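Local coordinates for Tll1590 protein (Thermosynechococcus elongatus, PDB 6LDQ) that belongs to the sucrose-phosphate synthase family and carries a glycosyl transferase 4-like domain of the GT-B clan, at residues Y106-T111 with Q213-S218. Residues are numbered along the deposited sequence; the frame is centred on the assembly and turned at random.
Sequences YPLIHT and QLFAAS
F215 brings the far end of its ring against L108, and the two side chains cross at about a right angle. Its CZ lies 3.6 Å from L108 CB and also 3.6 Å from L108 CD1. The same methyl reaches F215 CE2 at 3.8 Å. L108 CB meets the ring obliquely. F215 CG is anti to the carbonyl carbon (chi1 -75°), which carries the ring from the last turn of its helix to the start of the strand. In L108, chi1 of -177° sets CG anti to the backbone N, and chi1 together with chi2 places CD1 against the ring. P107 touches the neighbouring ring corner: its CB is 4.1 Å from F215 CE1. P107 O lies at the ring edge, near the ring plane, 4.0 Å from F215 CE1. No hydrogen bond joins the two segments. The contact is apolar and small, burying 158 Å² in all, yet both L108 and F215 are buried in the fold. Two residues along the strand, H110 ND1 is hydrogen-bonded to Y211 OH of the same helix. The contact thus packs the C-terminal end of helix 200-216 on the start of the central strand 108-112 of a Rossmann-like sheet. Strands 8-11 and 130-134 flank that strand in parallel, where I8 and L132 also touch L108 and Q130 touches F215.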
ATOM      1  N   TYR A 106       2.854   4.497  12.195  1.00 19.29           N
ATOM      2  CA  TYR A 106       3.379   4.731  10.843  1.00 18.89           C
ATOM      3  C   TYR A 106       3.044   6.099  10.258  1.00 19.00           C
ATOM      4  O   TYR A 106       1.874   6.367   9.933  1.00 20.17           O
ATOM      5  CB  TYR A 106       2.863   3.644   9.894  1.00 18.50           C
ATOM      6  CG  TYR A 106       3.118   2.232  10.377  1.00 15.31           C
ATOM      7  CD1 TYR A 106       4.393   1.687  10.356  1.00 16.13           C
ATOM      8  CD2 TYR A 106       2.085   1.456  10.875  1.00 15.39           C
ATOM      9  CE1 TYR A 106       4.636   0.391  10.805  1.00 13.51           C
ATOM     10  CE2 TYR A 106       2.307   0.159  11.325  1.00 15.52           C
ATOM     11  CZ  TYR A 106       3.577  -0.374  11.287  1.00 14.76           C
ATOM     12  OH  TYR A 106       3.794  -1.654  11.746  1.00 15.72           O
ATOM     13  N   PRO A 107       4.043   6.984  10.081  1.00 17.37           N
ATOM     14  CA  PRO A 107       3.773   8.288   9.447  1.00 18.83           C
ATOM     15  C   PRO A 107       3.491   8.197   7.963  1.00 15.45           C
ATOM     16  O   PRO A 107       3.017   9.173   7.376  1.00 18.19           O
ATOM     17  CB  PRO A 107       5.070   9.087   9.700  1.00 19.03           C
ATOM     18  CG  PRO A 107       6.126   8.040  10.002  1.00 22.92           C
ATOM     19  CD  PRO A 107       5.371   6.962  10.738  1.00 19.85           C
ATOM     20  N   LEU A 108       3.847   7.099   7.326  1.00 18.23           N
ATOM     21  CA  LEU A 108       3.579   6.895   5.914  1.00 18.58           C
ATOM     22  C   LEU A 108       3.035   5.489   5.764  1.00 21.71           C
ATOM     23  O   LEU A 108       3.532   4.541   6.386  1.00 17.13           O
ATOM     24  CB  LEU A 108       4.835   7.081   5.053  1.00 15.06           C
ATOM     25  CG  LEU A 108       4.777   6.978   3.526  1.00 16.26           C
ATOM     26  CD1 LEU A 108       5.807   7.959   2.926  1.00 19.06           C
ATOM     27  CD2 LEU A 108       5.087   5.558   3.073  1.00 13.86           C
ATOM     28  N   ILE A 109       1.986   5.366   4.972  1.00 16.64           N
ATOM     29  CA  ILE A 109       1.406   4.076   4.648  1.00 15.59           C
ATOM     30  C   ILE A 109       1.239   4.034   3.141  1.00 15.80           C
ATOM     31  O   ILE A 109       0.636   4.942   2.566  1.00 18.41           O
ATOM     32  CB  ILE A 109       0.052   3.860   5.351  1.00 17.79           C
ATOM     33  CG1 ILE A 109       0.200   3.980   6.876  1.00 19.14           C
ATOM     34  CG2 ILE A 109      -0.500   2.506   4.973  1.00 17.36           C
ATOM     35  CD1 ILE A 109      -1.039   3.471   7.645  1.00 18.82           C
ATOM     36  N   HIS A 110       1.772   2.990   2.506  1.00 17.14           N
ATOM     37  CA  HIS A 110       1.764   2.855   1.049  1.00 17.54           C
ATOM     38  C   HIS A 110       0.956   1.613   0.698  1.00 17.55           C
ATOM     39  O   HIS A 110       1.390   0.491   0.965  1.00 17.37           O
ATOM     40  CB  HIS A 110       3.193   2.786   0.496  1.00 20.15           C
ATOM     41  CG  HIS A 110       3.271   2.703  -1.002  1.00 17.59           C
ATOM     42  ND1 HIS A 110       4.473   2.680  -1.681  1.00 17.09           N
ATOM     43  CD2 HIS A 110       2.302   2.618  -1.948  1.00 16.84           C
ATOM     44  CE1 HIS A 110       4.241   2.595  -2.981  1.00 22.01           C
ATOM     45  NE2 HIS A 110       2.931   2.561  -3.171  1.00 18.97           N
ATOM     46  N   THR A 111      -0.215   1.823   0.095  1.00 16.32           N
ATOM     47  CA  THR A 111      -1.189   0.783  -0.202  1.00 17.49           C
ATOM     48  C   THR A 111      -1.047   0.311  -1.646  1.00 14.00           C
ATOM     49  O   THR A 111      -0.637   1.074  -2.524  1.00 14.08           O
ATOM     50  CB  THR A 111      -2.600   1.317   0.049  1.00 10.29           C
ATOM     51  OG1 THR A 111      -2.776   2.572  -0.614  1.00 14.75           O
ATOM     52  CG2 THR A 111      -2.782   1.550   1.525  1.00 18.27           C
ATOM     53  N   GLN A 213       9.808  13.761  -0.449  1.00 21.58           N
ATOM     54  CA  GLN A 213       9.051  14.905  -0.954  1.00 24.56           C
ATOM     55  C   GLN A 213       7.777  15.131  -0.144  1.00 24.73           C
ATOM     56  O   GLN A 213       7.495  16.252   0.296  1.00 26.43           O
ATOM     57  CB  GLN A 213       8.693  14.676  -2.423  1.00 26.89           C
ATOM     58  CG  GLN A 213       9.459  15.500  -3.418  1.00 31.74           C
ATOM     59  CD  GLN A 213       9.127  15.085  -4.836  1.00 35.36           C
ATOM     60  OE1 GLN A 213      10.010  14.727  -5.616  1.00 37.01           O
ATOM     61  NE2 GLN A 213       7.842  15.100  -5.166  1.00 35.65           N
ATOM     62  N   LEU A 214       6.983  14.073   0.033  1.00 23.17           N
ATOM     63  CA  LEU A 214       5.777  14.154   0.855  1.00 25.27           C
ATOM     64  C   LEU A 214       6.082  14.674   2.256  1.00 29.04           C
ATOM     65  O   LEU A 214       5.387  15.558   2.768  1.00 35.51           O
ATOM     66  CB  LEU A 214       5.119  12.778   0.947  1.00 24.29           C
ATOM     67  CG  LEU A 214       4.254  12.293  -0.211  1.00 31.59           C
ATOM     68  CD1 LEU A 214       3.286  11.246   0.308  1.00 30.25           C
ATOM     69  CD2 LEU A 214       3.498  13.461  -0.830  1.00 28.18           C
ATOM     70  N   PHE A 215       7.112  14.117   2.897  1.00 22.35           N
ATOM     71  CA  PHE A 215       7.417  14.481   4.277  1.00 29.88           C
ATOM     72  C   PHE A 215       7.837  15.942   4.390  1.00 32.10           C
ATOM     73  O   PHE A 215       7.482  16.622   5.359  1.00 33.24           O
ATOM     74  CB  PHE A 215       8.521  13.581   4.836  1.00 27.80           C
ATOM     75  CG  PHE A 215       8.076  12.183   5.174  1.00 24.56           C
ATOM     76  CD1 PHE A 215       6.932  11.957   5.935  1.00 25.70           C
ATOM     77  CD2 PHE A 215       8.816  11.093   4.747  1.00 24.92           C
ATOM     78  CE1 PHE A 215       6.538  10.667   6.264  1.00 23.03           C
ATOM     79  CE2 PHE A 215       8.420   9.801   5.060  1.00 26.95           C
ATOM     80  CZ  PHE A 215       7.284   9.588   5.833  1.00 20.52           C
ATOM     81  N   ALA A 216       8.601  16.436   3.411  1.00 32.15           N
ATOM     82  CA  ALA A 216       9.087  17.812   3.462  1.00 36.33           C
ATOM     83  C   ALA A 216       7.972  18.814   3.210  1.00 41.44           C
ATOM     84  O   ALA A 216       8.009  19.932   3.739  1.00 45.97           O
ATOM     85  CB  ALA A 216      10.219  18.004   2.452  1.00 38.35           C
ATOM     86  N   ALA A 217       6.976  18.437   2.424  1.00 37.32           N
ATOM     87  CA  ALA A 217       5.825  19.293   2.152  1.00 42.21           C
ATOM     88  C   ALA A 217       4.991  19.602   3.401  1.00 47.07           C
ATOM     89  O   ALA A 217       3.954  20.246   3.212  1.00 48.56           O
ATOM     90  CB  ALA A 217       4.939  18.649   1.086  1.00 38.44           C
ATOM     91  N   SER A 218       5.413  19.182   4.600  1.00 47.44           N
ATOM     92  CA  SER A 218       4.674  19.485   5.824  1.00 47.16           C
ATOM     93  C   SER A 218       4.391  20.976   5.965  1.00 52.12           C
ATOM     94  O   SER A 218       3.344  21.361   6.501  1.00 54.20           O
ATOM     95  CB  SER A 218       5.455  18.974   7.044  1.00 44.89           C
ATOM     96  OG  SER A 218       4.603  18.754   8.155  1.00 44.30           O
TER